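Local coordinates for high potential iron-sulfur protein (Rhodothermus marinus, PDB 3H31) that binds a [4Fe-4S] cluster and probably carries electrons in the aerobic respiratory chain, at residues Thr6-Leu11 with Gln17-Leu22; Ala13-Met18 with Leu55-Ile60; Gln39-Ala44 with Ile60-Tyr65. One frame throughout, in Å; residues are numbered along the deposited sequence.

Interaction 1: Thr6-Leu11 with Gln17-Leu22; sequences TDVSGL and QMRESL
V8 lays CG1 over one face of the R19 guanidinium, 3.3 Å above its plane and offset toward the rim, so that V8 CG1 comes within 3.4 Å of R19 NE. The valine torsion (chi1 -68°) sets CG1 beside its own backbone N and anti to the carbonyl carbon, aimed at helix 13-21. Nearer the helix, L11 meets the arginine side chain almost perpendicularly and touches it with one methyl, L11 CD1 lying 3.6 Å from R19 CD. R19 leaves the helix in extended form and then bends at chi3 (59°), a kink that turns the flat group under V8 CG1. No hydrogen bond joins the two segments; the polar end of R19 is held by carbonyls beyond them, NH1 by P59 O and K57 O, NH2 by C5 O, while Y24 adds a cation-pi contact. These bonds probably help to offset the charge of the buried R19 and would favour this rotation of the guanidinium. The loop has its own bracing: D7 OD1 takes S9 N at 3.0 Å, an Asx turn, and also S9 OG at 2.7 Å, the hydroxyl on the syn side and the amide on the anti side, both tilted out of the carboxylate plane. The contact packs a loop onto the short helix that follows it in the cluster-binding HiPIP domain of a longer protein, through an arginine whose side chain is about 7 Å from the cluster.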
loop_
_atom_site.group_PDB
_atom_site.type_symbol
_atom_site.label_atom_id
_atom_site.label_comp_id
_atom_site.label_asym_id
_atom_site.label_seq_id
_atom_site.Cartn_x
_atom_site.Cartn_y
_atom_site.Cartn_z
ATOM N N THR A 6 -4.062 -7.660 0.226
ATOM C CA THR A 6 -4.372 -7.829 -1.191
ATOM C C THR A 6 -5.850 -8.061 -1.444
ATOM O O THR A 6 -6.232 -8.314 -2.594
ATOM C CB THR A 6 -3.525 -9.005 -1.744
ATOM O OG1 THR A 6 -3.692 -10.086 -0.860
ATOM C CG2 THR A 6 -2.056 -8.634 -1.886
ATOM N N ASP A 7 -6.722 -7.965 -0.426
ATOM C CA ASP A 7 -8.170 -8.116 -0.627
ATOM C C ASP A 7 -8.777 -6.828 -1.159
ATOM O O ASP A 7 -9.042 -5.884 -0.430
ATOM C CB ASP A 7 -8.854 -8.542 0.648
ATOM C CG ASP A 7 -10.303 -8.832 0.474
ATOM O OD1 ASP A 7 -10.844 -8.670 -0.656
ATOM O OD2 ASP A 7 -10.956 -9.272 1.451
ATOM N N VAL A 8 -9.017 -6.823 -2.477
ATOM C CA VAL A 8 -9.509 -5.670 -3.187
ATOM C C VAL A 8 -11.026 -5.798 -3.465
ATOM O O VAL A 8 -11.575 -5.018 -4.246
ATOM C CB VAL A 8 -8.751 -5.418 -4.501
ATOM C CG1 VAL A 8 -7.336 -4.990 -4.196
ATOM C CG2 VAL A 8 -8.761 -6.638 -5.410
ATOM N N SER A 9 -11.705 -6.709 -2.801
ATOM C CA SER A 9 -13.112 -6.945 -3.085
ATOM C C SER A 9 -14.091 -5.788 -2.772
ATOM O O SER A 9 -15.192 -5.831 -3.305
ATOM C CB SER A 9 -13.532 -8.286 -2.401
ATOM O OG SER A 9 -13.441 -8.179 -1.004
ATOM N N GLY A 10 -13.670 -4.826 -1.993
ATOM C CA GLY A 10 -14.553 -3.696 -1.765
ATOM C C GLY A 10 -14.375 -2.551 -2.725
ATOM O O GLY A 10 -14.989 -1.490 -2.580
ATOM N N LEU A 11 -13.461 -2.739 -3.695
ATOM C CA LEU A 11 -13.117 -1.667 -4.616
ATOM C C LEU A 11 -13.848 -1.864 -5.949
ATOM O O LEU A 11 -14.134 -2.963 -6.365
ATOM C CB LEU A 11 -11.603 -1.697 -4.902
ATOM C CG LEU A 11 -10.734 -1.479 -3.650
ATOM C CD1 LEU A 11 -9.292 -1.385 -4.098
ATOM C CD2 LEU A 11 -11.138 -0.311 -2.781
ATOM N N GLN A 17 -7.898 -1.116 -10.995
ATOM C CA GLN A 17 -7.038 -0.797 -12.129
ATOM C C GLN A 17 -5.976 0.218 -11.760
ATOM O O GLN A 17 -4.825 0.093 -12.204
ATOM C CB GLN A 17 -7.860 -0.261 -13.296
ATOM C CG GLN A 17 -8.709 -1.294 -13.949
ATOM C CD GLN A 17 -9.821 -0.797 -14.827
ATOM O OE1 GLN A 17 -9.907 0.392 -15.191
ATOM N NE2 GLN A 17 -10.783 -1.594 -15.173
ATOM N N MET A 18 -6.268 1.211 -10.924
ATOM C CA MET A 18 -5.219 2.151 -10.503
ATOM C C MET A 18 -4.174 1.475 -9.687
ATOM O O MET A 18 -2.976 1.707 -9.947
ATOM C CB MET A 18 -5.778 3.360 -9.724
ATOM C CG MET A 18 -4.668 4.402 -9.441
ATOM S SD MET A 18 -5.018 5.847 -8.551
ATOM C CE MET A 18 -5.955 6.737 -9.742
ATOM N N ARG A 19 -4.590 0.661 -8.738
ATOM C CA ARG A 19 -3.654 -0.077 -7.902
ATOM C C ARG A 19 -2.722 -0.910 -8.780
ATOM O O ARG A 19 -1.501 -0.913 -8.570
ATOM C CB ARG A 19 -4.201 -1.114 -6.861
ATOM C CG ARG A 19 -5.010 -0.531 -5.749
ATOM C CD ARG A 19 -5.744 -1.556 -4.933
ATOM N NE ARG A 19 -4.948 -2.589 -4.263
ATOM C CZ ARG A 19 -4.763 -2.721 -2.923
ATOM N NH1 ARG A 19 -5.237 -1.849 -2.049
ATOM N NH2 ARG A 19 -4.077 -3.757 -2.483
ATOM N N GLU A 20 -3.293 -1.606 -9.765
ATOM C CA GLU A 20 -2.471 -2.432 -10.673
ATOM C C GLU A 20 -1.558 -1.593 -11.531
ATOM O O GLU A 20 -0.409 -1.974 -11.799
ATOM C CB GLU A 20 -3.397 -3.257 -11.543
ATOM C CG GLU A 20 -4.146 -4.285 -10.740
ATOM C CD GLU A 20 -4.976 -5.142 -11.654
ATOM O OE1 GLU A 20 -5.195 -4.892 -12.853
ATOM O OE2 GLU A 20 -5.496 -6.141 -11.089
ATOM N N SER A 21 -2.035 -0.470 -12.023
ATOM C CA SER A 21 -1.275 0.458 -12.845
ATOM C C SER A 21 0.030 0.823 -12.180
ATOM O O SER A 21 1.101 0.920 -12.811
ATOM C CB SER A 21 -2.123 1.695 -13.147
ATOM O OG SER A 21 -1.381 2.747 -13.693
ATOM N N LEU A 22 -0.062 1.121 -10.891
ATOM C CA LEU A 22 1.057 1.512 -10.062
ATOM C C LEU A 22 1.830 0.347 -9.476
ATOM O O LEU A 22 2.758 0.527 -8.680
ATOM C CB LEU A 22 0.583 2.504 -8.993
ATOM C CG LEU A 22 -0.031 3.789 -9.561
ATOM C CD1 LEU A 22 -0.526 4.677 -8.413
ATOM C CD2 LEU A 22 0.955 4.551 -10.469
#

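Interaction 2: Ala13-Met18 with Leu55-Ile60; sequences AEEIQM and LIKGPI
In this high-potential iron-sulfur protein fold, the helix 13-21 packs against the loop that follows strand 52-53 and supplies I56 to the cluster pocket. M18 is the apolar link: its CG lies anti to the backbone N (chi1 -174°), which carries the thioether across to the loop, where M18 SD comes 3.9 Å from I56 CG2. The same sulfur lies 3.7 Å from the carbonyl oxygen L55 O. The side chain of I56 also comes about 4 Å from the cluster. One helical turn earlier, E15 and K57 cross obliquely, and the meeting is between a carboxylate oxygen and a methylene, E15 OE2 to K57 CG at 3.4 Å. The lysine bends at chi2 (-78°) and its end leads away, leaving K57 NZ 5.0 Å from E15 OE2, a separation that gives at most a long-range attraction. E15 OE1 instead accepts from T12 N, just ahead of the helix. No direct hydrogen bond spans the segments; one water links the backbones, donating to E15 O and accepting from K57 N, each at 2.9 Å.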
loop_
_atom_site.group_PDB
_atom_site.type_symbol
_atom_site.label_atom_id
_atom_site.label_comp_id
_atom_site.label_asym_id
_atom_site.label_seq_id
_atom_site.Cartn_x
_atom_site.Cartn_y
_atom_site.Cartn_z
ATOM N N ALA A 13 -13.902 -1.691 -10.060
ATOM C CA ALA A 13 -12.920 -2.127 -11.064
ATOM C C ALA A 13 -11.913 -1.035 -11.338
ATOM O O ALA A 13 -10.701 -1.303 -11.468
ATOM C CB ALA A 13 -13.597 -2.569 -12.347
ATOM N N GLU A 14 -12.382 0.225 -11.473
ATOM C CA GLU A 14 -11.454 1.300 -11.792
ATOM C C GLU A 14 -10.461 1.527 -10.659
ATOM O O GLU A 14 -9.317 1.878 -10.921
ATOM C CB GLU A 14 -12.204 2.562 -12.122
ATOM C CG GLU A 14 -12.882 2.546 -13.458
ATOM C CD GLU A 14 -13.715 3.741 -13.798
ATOM O OE1 GLU A 14 -13.371 4.838 -13.336
ATOM O OE2 GLU A 14 -14.638 3.622 -14.674
ATOM N N GLU A 15 -10.888 1.409 -9.424
ATOM C CA GLU A 15 -9.938 1.577 -8.327
ATOM C C GLU A 15 -8.877 0.468 -8.316
ATOM O O GLU A 15 -7.696 0.708 -8.050
ATOM C CB GLU A 15 -10.660 1.629 -6.991
ATOM C CG GLU A 15 -11.460 2.877 -6.737
ATOM C CD GLU A 15 -12.447 2.761 -5.590
ATOM O OE1 GLU A 15 -13.301 1.849 -5.632
ATOM O OE2 GLU A 15 -12.457 3.628 -4.695
ATOM N N ILE A 16 -9.312 -0.767 -8.627
ATOM C CA ILE A 16 -8.367 -1.882 -8.741
ATOM C C ILE A 16 -7.409 -1.610 -9.885
ATOM O O ILE A 16 -6.183 -1.857 -9.759
ATOM C CB ILE A 16 -9.113 -3.225 -8.911
ATOM C CG1 ILE A 16 -9.989 -3.493 -7.712
ATOM C CG2 ILE A 16 -8.106 -4.318 -9.128
ATOM C CD1 ILE A 16 -10.958 -4.619 -7.895
ATOM N N GLN A 17 -7.898 -1.116 -10.995
ATOM C CA GLN A 17 -7.038 -0.797 -12.129
ATOM C C GLN A 17 -5.976 0.218 -11.760
ATOM O O GLN A 17 -4.825 0.093 -12.204
ATOM C CB GLN A 17 -7.860 -0.261 -13.296
ATOM C CG GLN A 17 -8.709 -1.294 -13.949
ATOM C CD GLN A 17 -9.821 -0.797 -14.827
ATOM O OE1 GLN A 17 -9.907 0.392 -15.191
ATOM N NE2 GLN A 17 -10.783 -1.594 -15.173
ATOM N N MET A 18 -6.268 1.211 -10.924
ATOM C CA MET A 18 -5.219 2.151 -10.503
ATOM C C MET A 18 -4.174 1.475 -9.687
ATOM O O MET A 18 -2.976 1.707 -9.947
ATOM C CB MET A 18 -5.778 3.360 -9.724
ATOM C CG MET A 18 -4.668 4.402 -9.441
ATOM S SD MET A 18 -5.018 5.847 -8.551
ATOM C CE MET A 18 -5.955 6.737 -9.742
ATOM N N LEU A 55 -3.323 7.859 -2.087
ATOM C CA LEU A 55 -3.315 7.762 -3.538
ATOM C C LEU A 55 -4.110 6.575 -4.055
ATOM O O LEU A 55 -4.949 6.707 -4.937
ATOM C CB LEU A 55 -1.865 7.695 -4.035
ATOM C CG LEU A 55 -1.673 8.095 -5.487
ATOM C CD1 LEU A 55 -1.845 9.609 -5.670
ATOM C CD2 LEU A 55 -0.292 7.685 -5.952
ATOM N N ILE A 56 -3.856 5.396 -3.547
ATOM C CA ILE A 56 -4.675 4.292 -4.050
ATOM C C ILE A 56 -5.467 3.709 -2.895
ATOM O O ILE A 56 -5.174 3.829 -1.704
ATOM C CB ILE A 56 -3.786 3.224 -4.681
ATOM C CG1 ILE A 56 -2.848 2.625 -3.663
ATOM C CG2 ILE A 56 -3.018 3.818 -5.837
ATOM C CD1 ILE A 56 -1.980 1.492 -4.201
ATOM N N LYS A 57 -6.617 3.197 -3.294
ATOM C CA LYS A 57 -7.653 2.773 -2.396
ATOM C C LYS A 57 -7.390 1.332 -1.976
ATOM O O LYS A 57 -6.623 0.603 -2.565
ATOM C CB LYS A 57 -9.013 2.862 -3.084
ATOM C CG LYS A 57 -9.408 4.263 -3.411
ATOM C CD LYS A 57 -9.901 4.938 -2.190
ATOM C CE LYS A 57 -10.288 6.400 -2.414
ATOM N NZ LYS A 57 -11.067 6.890 -1.228
ATOM N N GLY A 58 -8.091 0.959 -0.885
ATOM C CA GLY A 58 -8.049 -0.412 -0.372
ATOM C C GLY A 58 -6.983 -0.584 0.691
ATOM O O GLY A 58 -6.317 0.373 1.149
ATOM N N PRO A 59 -6.794 -1.802 1.158
ATOM C CA PRO A 59 -5.816 -2.108 2.198
ATOM C C PRO A 59 -4.420 -1.980 1.658
ATOM O O PRO A 59 -4.141 -2.341 0.496
ATOM C CB PRO A 59 -6.163 -3.550 2.592
ATOM C CG PRO A 59 -6.745 -4.133 1.363
ATOM C CD PRO A 59 -7.518 -3.053 0.733
ATOM N N ILE A 60 -3.508 -1.535 2.484
ATOM C CA ILE A 60 -2.143 -1.248 2.099
ATOM C C ILE A 60 -1.212 -1.751 3.173
ATOM O O ILE A 60 -1.374 -1.450 4.376
ATOM C CB ILE A 60 -1.884 0.253 1.886
ATOM C CG1 ILE A 60 -2.868 0.863 0.861
ATOM C CG2 ILE A 60 -0.435 0.562 1.523
ATOM C CD1 ILE A 60 -2.579 0.489 -0.580
HETATM O O HOH W 1 -7.162 2.803 -6.153
#

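Interaction 3: Gln39-Ala44 with Ile60-Tyr65; sequences QLYVPA and IHPNGY. With SF4 (iron/sulfur cluster), chain B.
A chi1 of -175° swings the Y41 ring out opposite the backbone N, from the short strand 41-42 past the cluster to the loop 60-65, while the ring turn (chi2 60°) presents one edge to I60. There I60 CG2 lies near the ring plane, 3.7 Å from Y41 CE1; I60 O also meets this edge in plane. The two side chains run alongside, pointing opposite ways. P62 packs against the hydroxyl end of the tyrosine: its CD is 3.4 Å from Y41 OH and its CB 4.0 Å from Y41 CZ. At the root of the side chain, Y41 CB sits 3.7 Å from S3 of the cluster. An alanine here would keep that CB near S3 but is likely to open a gap between strand 41-42 and the loop, leaving I60 CG2 and P62 without their aromatic partner. P62 is held in a type I turn from H61 to G64, closed by G64 N to H61 O and reinforced by N63 N, which donates to H61 ND1 in the imidazole plane at 2.9 Å. L40 adds its CB and CD1, both 4.0 Å from cluster S2. Aliphatic and aromatic groups packed around a cysteine-ligated [4Fe-4S] cubane are characteristic of the HiPIP cluster pocket.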
loop_
_atom_site.group_PDB
_atom_site.type_symbol
_atom_site.label_atom_id
_atom_site.label_comp_id
_atom_site.label_asym_id
_atom_site.label_seq_id
_atom_site.Cartn_x
_atom_site.Cartn_y
_atom_site.Cartn_z
ATOM N N GLN A 39 5.431 9.220 1.868
ATOM C CA GLN A 39 4.661 10.319 2.403
ATOM C C GLN A 39 3.176 10.078 2.305
ATOM O O GLN A 39 2.440 10.780 3.028
ATOM C CB GLN A 39 4.967 11.631 1.672
ATOM C CG GLN A 39 6.273 12.341 1.847
ATOM C CD GLN A 39 6.338 13.690 1.159
ATOM O OE1 GLN A 39 5.320 14.263 0.829
ATOM N NE2 GLN A 39 7.484 14.219 0.847
ATOM N N LEU A 40 2.674 9.171 1.459
ATOM C CA LEU A 40 1.244 9.041 1.252
ATOM C C LEU A 40 0.615 7.930 2.078
ATOM O O LEU A 40 -0.617 7.737 2.044
ATOM C CB LEU A 40 0.952 8.845 -0.245
ATOM C CG LEU A 40 1.445 10.035 -1.092
ATOM C CD1 LEU A 40 1.145 9.820 -2.555
ATOM C CD2 LEU A 40 0.855 11.346 -0.673
ATOM N N TYR A 41 1.416 7.252 2.924
ATOM C CA TYR A 41 0.916 6.146 3.720
ATOM C C TYR A 41 0.171 6.640 4.955
ATOM O O TYR A 41 0.571 7.638 5.591
ATOM C CB TYR A 41 2.086 5.254 4.142
ATOM C CG TYR A 41 1.681 4.009 4.874
ATOM C CD1 TYR A 41 0.852 3.079 4.237
ATOM C CD2 TYR A 41 2.124 3.719 6.157
ATOM C CE1 TYR A 41 0.465 1.923 4.893
ATOM C CE2 TYR A 41 1.727 2.553 6.835
ATOM C CZ TYR A 41 0.909 1.659 6.183
ATOM O OH TYR A 41 0.446 0.500 6.789
ATOM N N VAL A 42 -0.881 5.945 5.310
ATOM C CA VAL A 42 -1.625 6.177 6.530
ATOM C C VAL A 42 -1.561 4.915 7.372
ATOM O O VAL A 42 -2.169 3.919 7.004
ATOM C CB VAL A 42 -3.082 6.555 6.211
ATOM C CG1 VAL A 42 -3.840 6.841 7.535
ATOM C CG2 VAL A 42 -3.114 7.761 5.316
ATOM N N PRO A 43 -0.805 4.910 8.466
ATOM C CA PRO A 43 -0.659 3.677 9.249
ATOM C C PRO A 43 -1.986 3.171 9.740
ATOM O O PRO A 43 -2.960 3.868 9.957
ATOM C CB PRO A 43 0.268 4.090 10.367
ATOM C CG PRO A 43 1.027 5.263 9.863
ATOM C CD PRO A 43 0.088 5.994 8.963
ATOM N N ALA A 44 -1.958 1.857 9.993
ATOM C CA ALA A 44 -3.096 1.129 10.509
ATOM C C ALA A 44 -3.418 1.564 11.930
ATOM O O ALA A 44 -2.590 2.131 12.643
ATOM C CB ALA A 44 -2.787 -0.346 10.443
ATOM N N ILE A 60 -3.508 -1.535 2.484
ATOM C CA ILE A 60 -2.143 -1.248 2.099
ATOM C C ILE A 60 -1.212 -1.751 3.173
ATOM O O ILE A 60 -1.374 -1.450 4.376
ATOM C CB ILE A 60 -1.884 0.253 1.886
ATOM C CG1 ILE A 60 -2.868 0.863 0.861
ATOM C CG2 ILE A 60 -0.435 0.562 1.523
ATOM C CD1 ILE A 60 -2.579 0.489 -0.580
ATOM N N HIS A 61 -0.200 -2.593 2.811
ATOM C CA HIS A 61 0.722 -3.162 3.777
ATOM C C HIS A 61 1.878 -2.217 4.030
ATOM O O HIS A 61 2.452 -1.672 3.059
ATOM C CB HIS A 61 1.248 -4.464 3.197
ATOM C CG HIS A 61 1.863 -5.368 4.215
ATOM N ND1 HIS A 61 3.059 -5.084 4.871
ATOM C CD2 HIS A 61 1.352 -6.544 4.699
ATOM C CE1 HIS A 61 3.249 -6.061 5.724
ATOM N NE2 HIS A 61 2.245 -6.965 5.634
ATOM N N PRO A 62 2.328 -2.016 5.245
ATOM C CA PRO A 62 3.454 -1.128 5.493
ATOM C C PRO A 62 4.746 -1.584 4.790
ATOM O O PRO A 62 5.623 -0.761 4.569
ATOM C CB PRO A 62 3.636 -1.144 7.018
ATOM C CG PRO A 62 2.941 -2.429 7.453
ATOM C CD PRO A 62 1.785 -2.583 6.520
ATOM N N ASN A 63 4.865 -2.885 4.509
ATOM C CA ASN A 63 6.033 -3.389 3.784
ATOM C C ASN A 63 5.874 -3.339 2.255
ATOM O O ASN A 63 6.750 -3.855 1.552
ATOM C CB ASN A 63 6.358 -4.802 4.242
ATOM C CG ASN A 63 6.787 -4.855 5.708
ATOM O OD1 ASN A 63 7.099 -3.844 6.316
ATOM N ND2 ASN A 63 6.819 -6.064 6.260
ATOM N N GLY A 64 4.778 -2.790 1.796
ATOM C CA GLY A 64 4.440 -2.793 0.400
ATOM C C GLY A 64 5.114 -1.656 -0.364
ATOM O O GLY A 64 6.010 -0.989 0.124
ATOM N N TYR A 65 4.671 -1.498 -1.609
ATOM C CA TYR A 65 5.241 -0.504 -2.499
ATOM C C TYR A 65 4.306 -0.314 -3.674
ATOM O O TYR A 65 3.608 -1.246 -4.099
ATOM C CB TYR A 65 6.613 -1.010 -3.009
ATOM C CG TYR A 65 7.251 -0.170 -4.088
ATOM C CD1 TYR A 65 7.991 0.936 -3.771
ATOM C CD2 TYR A 65 7.130 -0.528 -5.423
ATOM C CE1 TYR A 65 8.626 1.736 -4.746
ATOM C CE2 TYR A 65 7.715 0.214 -6.422
ATOM C CZ TYR A 65 8.467 1.361 -6.049
ATOM O OH TYR A 65 9.038 2.123 -7.101
HETATM FE FE1 SF4 B . 0.636 4.483 -1.329
HETATM FE FE2 SF4 B . 2.539 2.631 -0.702
HETATM FE FE3 SF4 B . 2.413 3.708 -3.193
HETATM FE FE4 SF4 B . 3.190 5.286 -1.130
HETATM S S1 SF4 B . 4.310 3.433 -1.966
HETATM S S2 SF4 B . 1.802 5.877 -2.764
HETATM S S3 SF4 B . 1.848 4.433 0.563
HETATM S S4 SF4 B . 0.861 2.338 -2.149
#

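How the interactions relate
Interactions 1 and 2 share helix 13-21 and lie on one side of the chain's centre, their own centres about 4 Å apart; the centre of interaction 3 lies about 14 Å from that of interaction 1 and about 13 Å from that of interaction 2. The bonds from R19 NH1 to P59 O (2.8 Å) and K57 O (2.9 Å) join interactions 1 and 2 directly. I60 closes segment 55-60 and opens segment 60-65; it touches Y41 across interaction 3, and its CD1 packs 3.8 Å from R19 NH1. L55 CB meets L40 CD1 at 4.0 Å. I56, L40 and Y41 belong to the SF4 pocket, whose iron is bound by C35, C38, C53 and C66.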